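Local coordinates for m3DLH protein (Halieaceae bacterium, PDB 7JKA), which probably hydrolyses ester or lactone bonds as a member of the dienelactone hydrolase family, and may also act on phosphotriesters, at residues R125-G130 with L148-T153; E140-G145 with G167-R172; G44-P49 with A110-L115. All coordinates share one frame; numbering follows the deposited sequence.

All three interactions belong to one alpha/beta-hydrolase fold. Along the sequence interaction 3 closes first, and interactions 1 and 2 interlock, their segments alternating. Strand 42-48 of interaction 3 pairs in parallel with strand 126-131 of interaction 1 (centres about 9 Å apart), Ile129 O lying 2.8 Å from Phe48 N. Interactions 1 and 2 have centres about 10 Å apart and share the unit of strand 126-131, helix 133-143 and strand 150-154; Ile151 N lies 2.8 Å from Arg172 O, where the next strand begins. Interactions 2 and 3, centred about 15 Å apart, touch where Leu141 packs on Phe48 and Leu112, so helices 133-143 and 101-116 meet over the same part of the sheet.

Interaction 1. Residues R125-G130 with L148-T153; sequences RLAAIG and LGAIVT
Ile129 and Val152 stand side by side on one face of the sheet and point the same way, with Ile129 CG2 at 4.0 Å from Val152 CB. CG1 of Ile129 sits between its backbone N and carbonyl carbon (chi1 72°), which turns the ethyl end away from Val152 and leaves the CG2 branch to make the contact. Ala127 and Ala150 meet on this same face through their methyls, and Phe246 of helix 232-250 packs against both alanines and Ile129. On the other face, Leu148 sends its two methyls to different targets: CD1 reaches Ala128 CB at 4.0 Å, while CD2 lies 3.8 Å from the carbonyl carbon of Ala127. Helix 133-143 packs on this face through Leu141 against Leu148 and Ala138 against Ile151.

The backbones join by hydrogen bonds between the strand edges. Ala128 bonds through both its N and its O, the N donating to Ala150 O and the O accepting from Val152 N, each at 3.0 Å. Gly130 N donates to Val152 O at 3.2 Å, and before the regular pairing Gly149 N reaches Leu126 O at 2.8 Å. The short strand axes diverge by 11°, so the strands run parallel. This is a beta-alpha-beta crossover in the alpha/beta-hydrolase sheet, where Gly130 opens a GxCxG sequence consistent with a nucleophile elbow.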
ATOM      1  N   ARG A 125      -5.852  15.228  -3.856  1.00 15.89           N
ATOM      2  CA  ARG A 125      -6.400  14.331  -2.833  1.00 14.49           C
ATOM      3  C   ARG A 125      -5.953  12.913  -3.163  1.00 14.48           C
ATOM      4  O   ARG A 125      -6.661  12.158  -3.836  1.00 14.65           O
ATOM      5  CB  ARG A 125      -7.924  14.449  -2.764  1.00 15.37           C
ATOM      6  CG  ARG A 125      -8.418  15.768  -2.167  1.00 16.21           C
ATOM      7  CD  ARG A 125      -9.936  15.759  -1.908  1.00 18.36           C
ATOM      8  NE  ARG A 125     -10.685  15.653  -3.154  1.00 18.04           N
ATOM      9  CZ  ARG A 125     -11.962  15.292  -3.231  1.00 23.70           C
ATOM     10  NH1 ARG A 125     -12.631  14.998  -2.122  1.00 24.32           N
ATOM     11  NH2 ARG A 125     -12.563  15.231  -4.412  1.00 24.75           N
ATOM     12  N   LEU A 126      -4.764  12.551  -2.684  1.00 13.62           N
ATOM     13  CA  LEU A 126      -4.146  11.292  -3.055  1.00 11.65           C
ATOM     14  C   LEU A 126      -3.733  10.518  -1.811  1.00 12.75           C
ATOM     15  O   LEU A 126      -3.286  11.100  -0.813  1.00 14.61           O
ATOM     16  CB  LEU A 126      -2.910  11.514  -3.944  1.00 12.91           C
ATOM     17  CG  LEU A 126      -3.171  12.266  -5.235  1.00 13.86           C
ATOM     18  CD1 LEU A 126      -1.878  12.597  -5.933  1.00 13.33           C
ATOM     19  CD2 LEU A 126      -4.046  11.439  -6.177  1.00 14.94           C
ATOM     20  N   ALA A 127      -3.856   9.202  -1.893  1.00 11.38           N
ATOM     21  CA  ALA A 127      -3.355   8.335  -0.835  1.00 11.43           C
ATOM     22  C   ALA A 127      -2.684   7.118  -1.440  1.00 13.98           C
ATOM     23  O   ALA A 127      -2.887   6.771  -2.605  1.00 13.30           O
ATOM     24  CB  ALA A 127      -4.481   7.891   0.112  1.00 13.80           C
ATOM     25  N   ALA A 128      -1.902   6.439  -0.601  1.00 11.38           N
ATOM     26  CA  ALA A 128      -1.375   5.132  -0.952  1.00 11.45           C
ATOM     27  C   ALA A 128      -1.622   4.179   0.194  1.00 13.44           C
ATOM     28  O   ALA A 128      -1.397   4.536   1.350  1.00 13.96           O
ATOM     29  CB  ALA A 128       0.141   5.180  -1.251  1.00 15.47           C
ATOM     30  N   ILE A 129      -2.055   2.973  -0.131  1.00 11.28           N
ATOM     31  CA  ILE A 129      -2.144   1.907   0.849  1.00 11.70           C
ATOM     32  C   ILE A 129      -1.374   0.704   0.326  1.00 13.70           C
ATOM     33  O   ILE A 129      -1.073   0.585  -0.867  1.00 12.38           O
ATOM     34  CB  ILE A 129      -3.593   1.510   1.179  1.00 11.13           C
ATOM     35  CG1 ILE A 129      -4.278   0.739   0.031  1.00 12.95           C
ATOM     36  CG2 ILE A 129      -4.393   2.734   1.594  1.00 13.38           C
ATOM     37  CD1 ILE A 129      -5.664   0.154   0.469  1.00 12.48           C
ATOM     38  N   GLY A 130      -1.049  -0.199   1.237  1.00 12.36           N
ATOM     39  CA  GLY A 130      -0.345  -1.396   0.831  1.00 10.68           C
ATOM     40  C   GLY A 130      -0.460  -2.476   1.874  1.00 11.29           C
ATOM     41  O   GLY A 130      -0.626  -2.204   3.074  1.00 11.47           O
ATOM     42  N   LEU A 148       1.488  12.981  -1.455  1.00 15.29           N
ATOM     43  CA  LEU A 148       0.451  12.083  -0.934  1.00 18.06           C
ATOM     44  C   LEU A 148      -0.089  12.664   0.352  1.00 17.92           C
ATOM     45  O   LEU A 148       0.689  13.049   1.229  1.00 22.65           O
ATOM     46  CB  LEU A 148       0.984  10.684  -0.612  1.00 20.17           C
ATOM     47  CG  LEU A 148       1.487   9.787  -1.717  1.00 22.57           C
ATOM     48  CD1 LEU A 148       2.255   8.629  -1.105  1.00 24.10           C
ATOM     49  CD2 LEU A 148       0.303   9.278  -2.525  1.00 23.35           C
ATOM     50  N   GLY A 149      -1.415  12.695   0.488  1.00 14.41           N
ATOM     51  CA  GLY A 149      -2.004  13.195   1.713  1.00 15.67           C
ATOM     52  C   GLY A 149      -2.083  12.166   2.823  1.00 14.84           C
ATOM     53  O   GLY A 149      -2.153  12.548   3.995  1.00 16.94           O
ATOM     54  N   ALA A 150      -2.060  10.876   2.486  1.00 12.88           N
ATOM     55  CA  ALA A 150      -2.254   9.839   3.496  1.00 13.43           C
ATOM     56  C   ALA A 150      -1.611   8.557   3.007  1.00 15.77           C
ATOM     57  O   ALA A 150      -1.605   8.271   1.803  1.00 13.39           O
ATOM     58  CB  ALA A 150      -3.736   9.579   3.785  1.00 15.25           C
ATOM     59  N   ILE A 151      -1.044   7.806   3.945  1.00 12.20           N
ATOM     60  CA  ILE A 151      -0.444   6.515   3.674  1.00 10.85           C
ATOM     61  C   ILE A 151      -0.917   5.575   4.764  1.00 13.09           C
ATOM     62  O   ILE A 151      -0.815   5.916   5.950  1.00 14.22           O
ATOM     63  CB  ILE A 151       1.099   6.572   3.681  1.00 16.56           C
ATOM     64  CG1 ILE A 151       1.614   7.604   2.677  1.00 22.14           C
ATOM     65  CG2 ILE A 151       1.673   5.218   3.380  1.00 17.56           C
ATOM     66  CD1 ILE A 151       1.909   8.924   3.332  1.00 22.46           C
ATOM     67  N   VAL A 152      -1.431   4.406   4.385  1.00 13.20           N
ATOM     68  CA  VAL A 152      -1.902   3.419   5.359  1.00 11.17           C
ATOM     69  C   VAL A 152      -1.305   2.081   5.001  1.00 13.00           C
ATOM     70  O   VAL A 152      -1.394   1.651   3.842  1.00 12.39           O
ATOM     71  CB  VAL A 152      -3.438   3.317   5.396  1.00 11.87           C
ATOM     72  CG1 VAL A 152      -3.851   2.359   6.543  1.00 11.97           C
ATOM     73  CG2 VAL A 152      -4.063   4.694   5.603  1.00 13.84           C
ATOM     74  N   THR A 153      -0.685   1.417   5.973  1.00 12.61           N
ATOM     75  CA  THR A 153      -0.122   0.095   5.745  1.00 11.48           C
ATOM     76  C   THR A 153      -0.873  -0.958   6.544  1.00 13.07           C
ATOM     77  O   THR A 153      -1.374  -0.699   7.643  1.00 12.12           O
ATOM     78  CB  THR A 153       1.373   0.033   6.095  1.00 11.70           C
ATOM     79  OG1 THR A 153       1.572   0.148   7.522  1.00 13.14           O
ATOM     80  CG2 THR A 153       2.099   1.169   5.429  1.00 12.73           C
TER

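Interaction 2. Residues E140-G145 with G167-R172; sequences ELARSG and GRIRGR
Gly145 meets the loop on two sides: its CA lies 3.3 Å from Arg168 O in a CH...O contact with an angle of 163° at the hydrogen, and its carbonyl receives Arg170. The guanidinium of Arg170 comes edge-on, NH2 donating to Gly145 O at 3.0 Å with the oxygen 16° out of the guanidinium plane. CD passes close to the same oxygen, and the bend at chi3 (56°) then turns the guanidinium so that NH2 meets it. Gly145 has positive phi, at which a side chain would strike the preceding carbonyl.

Ile169 fills the flank of the last helical turn. Its CG1 lies 4.1 Å from Ala142 CB, and its CD1 reaches Arg143 CG at 4.2 Å, the two side chains running alongside and pointing the same way. Trp196 of helix 186-198 also packs on Ile169. Arg168 lays its CB against Arg143 O at 3.4 Å, while its charged end leads away. Between the backbones, a water donates to Ala142 O at 2.8 Å and accepts from Arg170 N.

The extended chain of Arg143 carries its guanidinium to Glu140, where NH1 forms a salt bridge with OE2 at 2.9 Å, in the guanidinium plane; beyond the segments it bonds to Leu159 O and Glu195. A leucine in its place would probably cost Glu140 OE2 its salt bridge to NH1 and leave Glu195 and the Leu159 carbonyl without this partner. With Gly145 N bonded back to Ala142 O, the helix ends in a Schellman motif, seated on the loop leading into strand 172-178.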
ATOM      1  N   GLU A 140       7.910   3.565   1.188  1.00 11.87           N
ATOM      2  CA  GLU A 140       9.005   4.028   0.339  1.00 13.43           C
ATOM      3  C   GLU A 140       8.557   5.173  -0.554  1.00 14.81           C
ATOM      4  O   GLU A 140       9.299   6.141  -0.764  1.00 14.82           O
ATOM      5  CB  GLU A 140       9.538   2.885  -0.531  1.00 14.58           C
ATOM      6  CG  GLU A 140      10.340   1.855   0.252  1.00 13.83           C
ATOM      7  CD  GLU A 140      11.531   2.459   0.958  1.00 18.00           C
ATOM      8  OE1 GLU A 140      12.516   2.825   0.286  1.00 16.02           O
ATOM      9  OE2 GLU A 140      11.489   2.545   2.203  1.00 16.23           O
ATOM     10  N   LEU A 141       7.325   5.092  -1.062  1.00 12.53           N
ATOM     11  CA  LEU A 141       6.790   6.164  -1.892  1.00 13.37           C
ATOM     12  C   LEU A 141       6.644   7.441  -1.084  1.00 13.10           C
ATOM     13  O   LEU A 141       7.018   8.522  -1.544  1.00 14.73           O
ATOM     14  CB  LEU A 141       5.434   5.752  -2.462  1.00 13.68           C
ATOM     15  CG  LEU A 141       4.720   6.774  -3.369  1.00 13.90           C
ATOM     16  CD1 LEU A 141       5.574   7.122  -4.596  1.00 14.78           C
ATOM     17  CD2 LEU A 141       3.371   6.176  -3.804  1.00 15.78           C
ATOM     18  N   ALA A 142       6.156   7.331   0.152  1.00 14.15           N
ATOM     19  CA  ALA A 142       6.089   8.519   0.995  1.00 13.17           C
ATOM     20  C   ALA A 142       7.468   9.088   1.276  1.00 15.02           C
ATOM     21  O   ALA A 142       7.667  10.310   1.227  1.00 15.49           O
ATOM     22  CB  ALA A 142       5.379   8.173   2.302  1.00 12.48           C
ATOM     23  N   ARG A 143       8.434   8.211   1.572  1.00 12.04           N
ATOM     24  CA  ARG A 143       9.790   8.663   1.888  1.00 12.82           C
ATOM     25  C   ARG A 143      10.435   9.370   0.706  1.00 13.74           C
ATOM     26  O   ARG A 143      11.286  10.257   0.894  1.00 17.21           O
ATOM     27  CB  ARG A 143      10.632   7.459   2.299  1.00 14.87           C
ATOM     28  CG  ARG A 143      10.357   6.979   3.719  1.00 16.65           C
ATOM     29  CD  ARG A 143      11.062   5.649   3.978  1.00 16.54           C
ATOM     30  NE  ARG A 143      11.068   5.301   5.400  1.00 14.78           N
ATOM     31  CZ  ARG A 143      11.418   4.101   5.857  1.00 16.60           C
ATOM     32  NH1 ARG A 143      11.784   3.142   5.015  1.00 14.85           N
ATOM     33  NH2 ARG A 143      11.446   3.869   7.158  1.00 15.01           N
ATOM     34  N   SER A 144      10.045   8.996  -0.513  1.00 15.54           N
ATOM     35  CA  SER A 144      10.611   9.635  -1.704  1.00 17.71           C
ATOM     36  C   SER A 144      10.197  11.091  -1.825  1.00 14.51           C
ATOM     37  O   SER A 144      10.783  11.835  -2.632  1.00 20.67           O
ATOM     38  CB  SER A 144      10.172   8.883  -2.961  1.00 17.85           C
ATOM     39  OG  SER A 144       8.858   9.270  -3.345  1.00 17.91           O
ATOM     40  N   GLY A 145       9.202  11.514  -1.049  1.00 16.02           N
ATOM     41  CA  GLY A 145       8.732  12.883  -1.107  1.00 15.26           C
ATOM     42  C   GLY A 145       7.588  13.100  -2.057  1.00 18.06           C
ATOM     43  O   GLY A 145       7.307  14.251  -2.423  1.00 22.75           O
ATOM     44  N   GLY A 167      12.463  14.240   6.756  1.00 22.30           N
ATOM     45  CA  GLY A 167      11.536  15.315   6.473  1.00 25.17           C
ATOM     46  C   GLY A 167      10.793  15.240   5.156  1.00 21.15           C
ATOM     47  O   GLY A 167      10.048  16.173   4.839  1.00 26.16           O
ATOM     48  N   ARG A 168      10.947  14.168   4.381  0.53 22.83           N
ATOM     49  CA  ARG A 168      10.316  14.134   3.069  0.53 22.97           C
ATOM     50  C   ARG A 168       8.928  13.502   3.068  0.53 17.14           C
ATOM     51  O   ARG A 168       8.247  13.549   2.038  0.53 17.63           O
ATOM     52  CB  ARG A 168      11.219  13.406   2.059  0.53 19.95           C
ATOM     53  CG  ARG A 168      12.497  14.170   1.699  0.53 21.30           C
ATOM     54  CD  ARG A 168      12.206  15.391   0.821  0.53 25.26           C
ATOM     55  NE  ARG A 168      13.417  16.101   0.409  0.53 29.92           N
ATOM     56  CZ  ARG A 168      13.445  17.350  -0.055  0.53 24.31           C
ATOM     57  NH1 ARG A 168      12.327  18.058  -0.165  0.53 18.30           N
ATOM     58  NH2 ARG A 168      14.600  17.899  -0.388  0.53 23.30           N
ATOM     59  N   ILE A 169       8.465  12.928   4.180  1.00 19.56           N
ATOM     60  CA  ILE A 169       7.107  12.405   4.218  1.00 19.89           C
ATOM     61  C   ILE A 169       6.145  13.578   4.355  1.00 18.50           C
ATOM     62  O   ILE A 169       6.254  14.392   5.281  1.00 21.40           O
ATOM     63  CB  ILE A 169       6.913  11.396   5.352  1.00 18.02           C
ATOM     64  CG1 ILE A 169       7.715  10.129   5.041  1.00 18.39           C
ATOM     65  CG2 ILE A 169       5.444  11.062   5.478  1.00 18.65           C
ATOM     66  CD1 ILE A 169       7.780   9.154   6.209  1.00 17.89           C
ATOM     67  N   ARG A 170       5.227  13.685   3.414  1.00 15.79           N
ATOM     68  CA  ARG A 170       4.345  14.836   3.364  1.00 20.33           C
ATOM     69  C   ARG A 170       2.926  14.530   3.809  1.00 21.86           C
ATOM     70  O   ARG A 170       2.172  15.468   4.087  1.00 28.53           O
ATOM     71  CB  ARG A 170       4.335  15.406   1.952  1.00 30.50           C
ATOM     72  CG  ARG A 170       5.746  15.785   1.557  1.00 23.84           C
ATOM     73  CD  ARG A 170       5.880  15.947   0.090  1.00 26.09           C
ATOM     74  NE  ARG A 170       4.911  16.918  -0.382  1.00 21.57           N
ATOM     75  CZ  ARG A 170       4.840  17.293  -1.650  1.00 23.10           C
ATOM     76  NH1 ARG A 170       3.935  18.180  -2.033  1.00 25.27           N
ATOM     77  NH2 ARG A 170       5.689  16.776  -2.526  1.00 21.78           N
ATOM     78  N   GLY A 171       2.554  13.255   3.916  1.00 18.03           N
ATOM     79  CA  GLY A 171       1.206  12.873   4.261  1.00 18.96           C
ATOM     80  C   GLY A 171       1.073  12.393   5.696  1.00 16.76           C
ATOM     81  O   GLY A 171       2.040  12.283   6.444  1.00 18.57           O
ATOM     82  N   ARG A 172      -0.174  12.108   6.061  1.00 16.05           N
ATOM     83  CA  ARG A 172      -0.453  11.506   7.357  1.00 14.73           C
ATOM     84  C   ARG A 172      -0.283   9.999   7.248  1.00 16.14           C
ATOM     85  O   ARG A 172      -0.736   9.387   6.273  1.00 19.75           O
ATOM     86  CB  ARG A 172      -1.876  11.858   7.794  1.00 16.84           C
ATOM     87  CG  ARG A 172      -2.095  13.367   7.683  1.00 22.62           C
ATOM     88  CD  ARG A 172      -3.480  13.827   8.052  1.00 32.23           C
ATOM     89  NE  ARG A 172      -3.658  15.182   7.534  1.00 32.48           N
ATOM     90  CZ  ARG A 172      -4.638  16.000   7.878  1.00 33.73           C
ATOM     91  NH1 ARG A 172      -5.552  15.615   8.762  1.00 34.85           N
ATOM     92  NH2 ARG A 172      -4.697  17.208   7.333  1.00 34.39           N
TER
HETATM   93  O   HOH W   1       5.416  11.912   0.923  1.00 18.23           O

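Interaction 3. Residues G44-P49 with A110-L115; sequences GVVVFP and AALDTL
Val46 is the bump that projects from the strand into a hollow lined by Ala111, Leu112 and Leu115. In the conformer described, one of two modelled, its methyls divide the hollow: CG1 lies 4.0 Å from Ala111 CB, whereas CG2 is held between Leu115 CD2 at 3.5 Å and Leu112 CD1 at 3.8 Å. There the torsion sets CG1 opposite the backbone N (chi1 -178°) and CG2 beside it. Leu112 crosses Val46 at about a right angle.

A second bump comes from the helix, where CD2 of Leu115 presses onto the strand backbone, 3.6 Å from Val45 N. Gly44 leaves room, since a CB there would lie about 3.0 Å from that methyl. At the other end, the Phe48 ring approaches Ala111 CB obliquely through CE1, at 4.1 Å, while in the same conformer Val46 CG1 sits 3.4 Å above one ring face, offset toward the rim. The short axes lie 8.6 Å apart at 148°, so helix and strand run roughly antiparallel.

The side chains that meet are all apolar and buried, and no polar bond links the segments. Methyls and ring therefore join helix 101-116 to this face of the sheet by shape and hydrophobic burial.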
ATOM      1  N   GLY A  44      -7.799   9.857  -5.298  1.00 13.12           N
ATOM      2  CA  GLY A  44      -7.138   8.698  -5.872  1.00 14.80           C
ATOM      3  C   GLY A  44      -6.376   7.948  -4.796  1.00 14.91           C
ATOM      4  O   GLY A  44      -5.744   8.558  -3.920  1.00 13.94           O
ATOM      5  N   VAL A  45      -6.398   6.625  -4.885  1.00 11.44           N
ATOM      6  CA  VAL A  45      -5.658   5.780  -3.954  1.00 11.26           C
ATOM      7  C   VAL A  45      -4.863   4.772  -4.769  1.00 12.67           C
ATOM      8  O   VAL A  45      -5.442   4.033  -5.578  1.00 14.36           O
ATOM      9  CB  VAL A  45      -6.593   5.056  -2.956  1.00 11.07           C
ATOM     10  CG1 VAL A  45      -5.757   4.234  -1.937  1.00 12.20           C
ATOM     11  CG2 VAL A  45      -7.518   6.039  -2.236  1.00 12.61           C
ATOM     12  N   VAL A  46      -3.538   4.758  -4.582  0.53 10.71           N
ATOM     13  CA  VAL A  46      -2.736   3.652  -5.095  0.53 12.87           C
ATOM     14  C   VAL A  46      -2.828   2.504  -4.110  0.53 13.06           C
ATOM     15  O   VAL A  46      -2.740   2.695  -2.888  0.53 11.63           O
ATOM     16  CB  VAL A  46      -1.268   4.046  -5.309  0.53 15.11           C
ATOM     17  CG1 VAL A  46      -0.493   2.839  -5.888  0.53 15.22           C
ATOM     18  CG2 VAL A  46      -1.161   5.231  -6.200  0.53 13.14           C
ATOM     19  N   VAL A  47      -3.013   1.304  -4.636  1.00 12.13           N
ATOM     20  CA  VAL A  47      -3.086   0.099  -3.815  1.00 13.78           C
ATOM     21  C   VAL A  47      -1.899  -0.791  -4.182  1.00 12.20           C
ATOM     22  O   VAL A  47      -1.855  -1.366  -5.281  1.00 12.67           O
ATOM     23  CB  VAL A  47      -4.405  -0.651  -4.027  1.00 12.33           C
ATOM     24  CG1 VAL A  47      -4.487  -1.890  -3.147  1.00 13.81           C
ATOM     25  CG2 VAL A  47      -5.646   0.283  -3.793  1.00 13.63           C
ATOM     26  N   PHE A  48      -0.951  -0.941  -3.249  1.00 11.40           N
ATOM     27  CA  PHE A  48       0.164  -1.839  -3.502  1.00 10.14           C
ATOM     28  C   PHE A  48      -0.135  -3.203  -2.907  1.00 14.25           C
ATOM     29  O   PHE A  48      -0.516  -3.300  -1.724  1.00 13.07           O
ATOM     30  CB  PHE A  48       1.456  -1.277  -2.922  1.00 10.43           C
ATOM     31  CG  PHE A  48       1.938  -0.040  -3.627  1.00 11.05           C
ATOM     32  CD1 PHE A  48       2.476  -0.132  -4.908  1.00 11.98           C
ATOM     33  CD2 PHE A  48       1.812   1.209  -3.032  1.00 14.58           C
ATOM     34  CE1 PHE A  48       2.909   1.022  -5.569  1.00 11.63           C
ATOM     35  CE2 PHE A  48       2.236   2.367  -3.686  1.00 12.59           C
ATOM     36  CZ  PHE A  48       2.775   2.279  -4.949  1.00 13.39           C
ATOM     37  N   PRO A  49      -0.001  -4.257  -3.692  1.00 12.13           N
ATOM     38  CA  PRO A  49      -0.377  -5.596  -3.238  1.00 10.31           C
ATOM     39  C   PRO A  49       0.706  -6.215  -2.359  1.00 14.49           C
ATOM     40  O   PRO A  49       1.804  -5.681  -2.191  1.00 12.60           O
ATOM     41  CB  PRO A  49      -0.484  -6.371  -4.562  1.00 12.49           C
ATOM     42  CG  PRO A  49       0.672  -5.754  -5.384  1.00 12.51           C
ATOM     43  CD  PRO A  49       0.556  -4.273  -5.060  1.00 14.83           C
ATOM     44  N   ALA A 110       5.838   5.377 -10.463  1.00 13.42           N
ATOM     45  CA  ALA A 110       5.160   5.160 -11.738  1.00 13.42           C
ATOM     46  C   ALA A 110       3.693   4.822 -11.528  1.00 15.20           C
ATOM     47  O   ALA A 110       2.832   5.308 -12.271  1.00 14.81           O
ATOM     48  CB  ALA A 110       5.849   4.047 -12.527  1.00 13.90           C
ATOM     49  N   ALA A 111       3.380   4.036 -10.494  1.00 13.29           N
ATOM     50  CA  ALA A 111       1.976   3.768 -10.192  1.00 12.43           C
ATOM     51  C   ALA A 111       1.251   5.043  -9.765  1.00 11.65           C
ATOM     52  O   ALA A 111       0.151   5.324 -10.238  1.00 13.32           O
ATOM     53  CB  ALA A 111       1.854   2.668  -9.132  1.00 12.52           C
ATOM     54  N   LEU A 112       1.877   5.871  -8.917  1.00 12.01           N
ATOM     55  CA  LEU A 112       1.206   7.106  -8.496  1.00 12.20           C
ATOM     56  C   LEU A 112       0.995   8.040  -9.681  1.00 12.27           C
ATOM     57  O   LEU A 112      -0.082   8.635  -9.841  1.00 13.00           O
ATOM     58  CB  LEU A 112       2.036   7.818  -7.416  1.00 14.20           C
ATOM     59  CG  LEU A 112       1.415   9.101  -6.850  1.00 12.50           C
ATOM     60  CD1 LEU A 112       0.042   8.819  -6.258  1.00 13.76           C
ATOM     61  CD2 LEU A 112       2.343   9.723  -5.825  1.00 16.19           C
ATOM     62  N   ASP A 113       2.034   8.205 -10.515  1.00 13.03           N
ATOM     63  CA  ASP A 113       1.903   9.087 -11.673  1.00 12.41           C
ATOM     64  C   ASP A 113       0.793   8.613 -12.594  1.00 14.24           C
ATOM     65  O   ASP A 113       0.014   9.424 -13.125  1.00 14.97           O
ATOM     66  CB  ASP A 113       3.219   9.134 -12.432  1.00 15.38           C
ATOM     67  CG  ASP A 113       4.275   9.943 -11.725  1.00 16.23           C
ATOM     68  OD1 ASP A 113       3.990  10.650 -10.738  1.00 20.24           O
ATOM     69  OD2 ASP A 113       5.449   9.831 -12.188  1.00 20.29           O
ATOM     70  N   THR A 114       0.700   7.303 -12.787  1.00 13.18           N
ATOM     71  CA  THR A 114      -0.349   6.763 -13.639  1.00 14.37           C
ATOM     72  C   THR A 114      -1.731   7.009 -13.040  1.00 12.74           C
ATOM     73  O   THR A 114      -2.677   7.342 -13.766  1.00 13.04           O
ATOM     74  CB  THR A 114      -0.092   5.281 -13.865  1.00 17.07           C
ATOM     75  OG1 THR A 114       1.250   5.159 -14.365  1.00 19.43           O
ATOM     76  CG2 THR A 114      -1.024   4.770 -14.893  1.00 23.17           C
ATOM     77  N   LEU A 115      -1.866   6.859 -11.725  1.00 14.84           N
ATOM     78  CA  LEU A 115      -3.131   7.192 -11.085  1.00 11.49           C
ATOM     79  C   LEU A 115      -3.504   8.649 -11.344  1.00 11.13           C
ATOM     80  O   LEU A 115      -4.635   8.966 -11.729  1.00 13.21           O
ATOM     81  CB  LEU A 115      -3.018   6.914  -9.590  1.00 11.66           C
ATOM     82  CG  LEU A 115      -4.196   7.378  -8.756  1.00 12.75           C
ATOM     83  CD1 LEU A 115      -5.369   6.469  -9.065  1.00 13.30           C
ATOM     84  CD2 LEU A 115      -3.773   7.317  -7.270  1.00 15.00           C
TER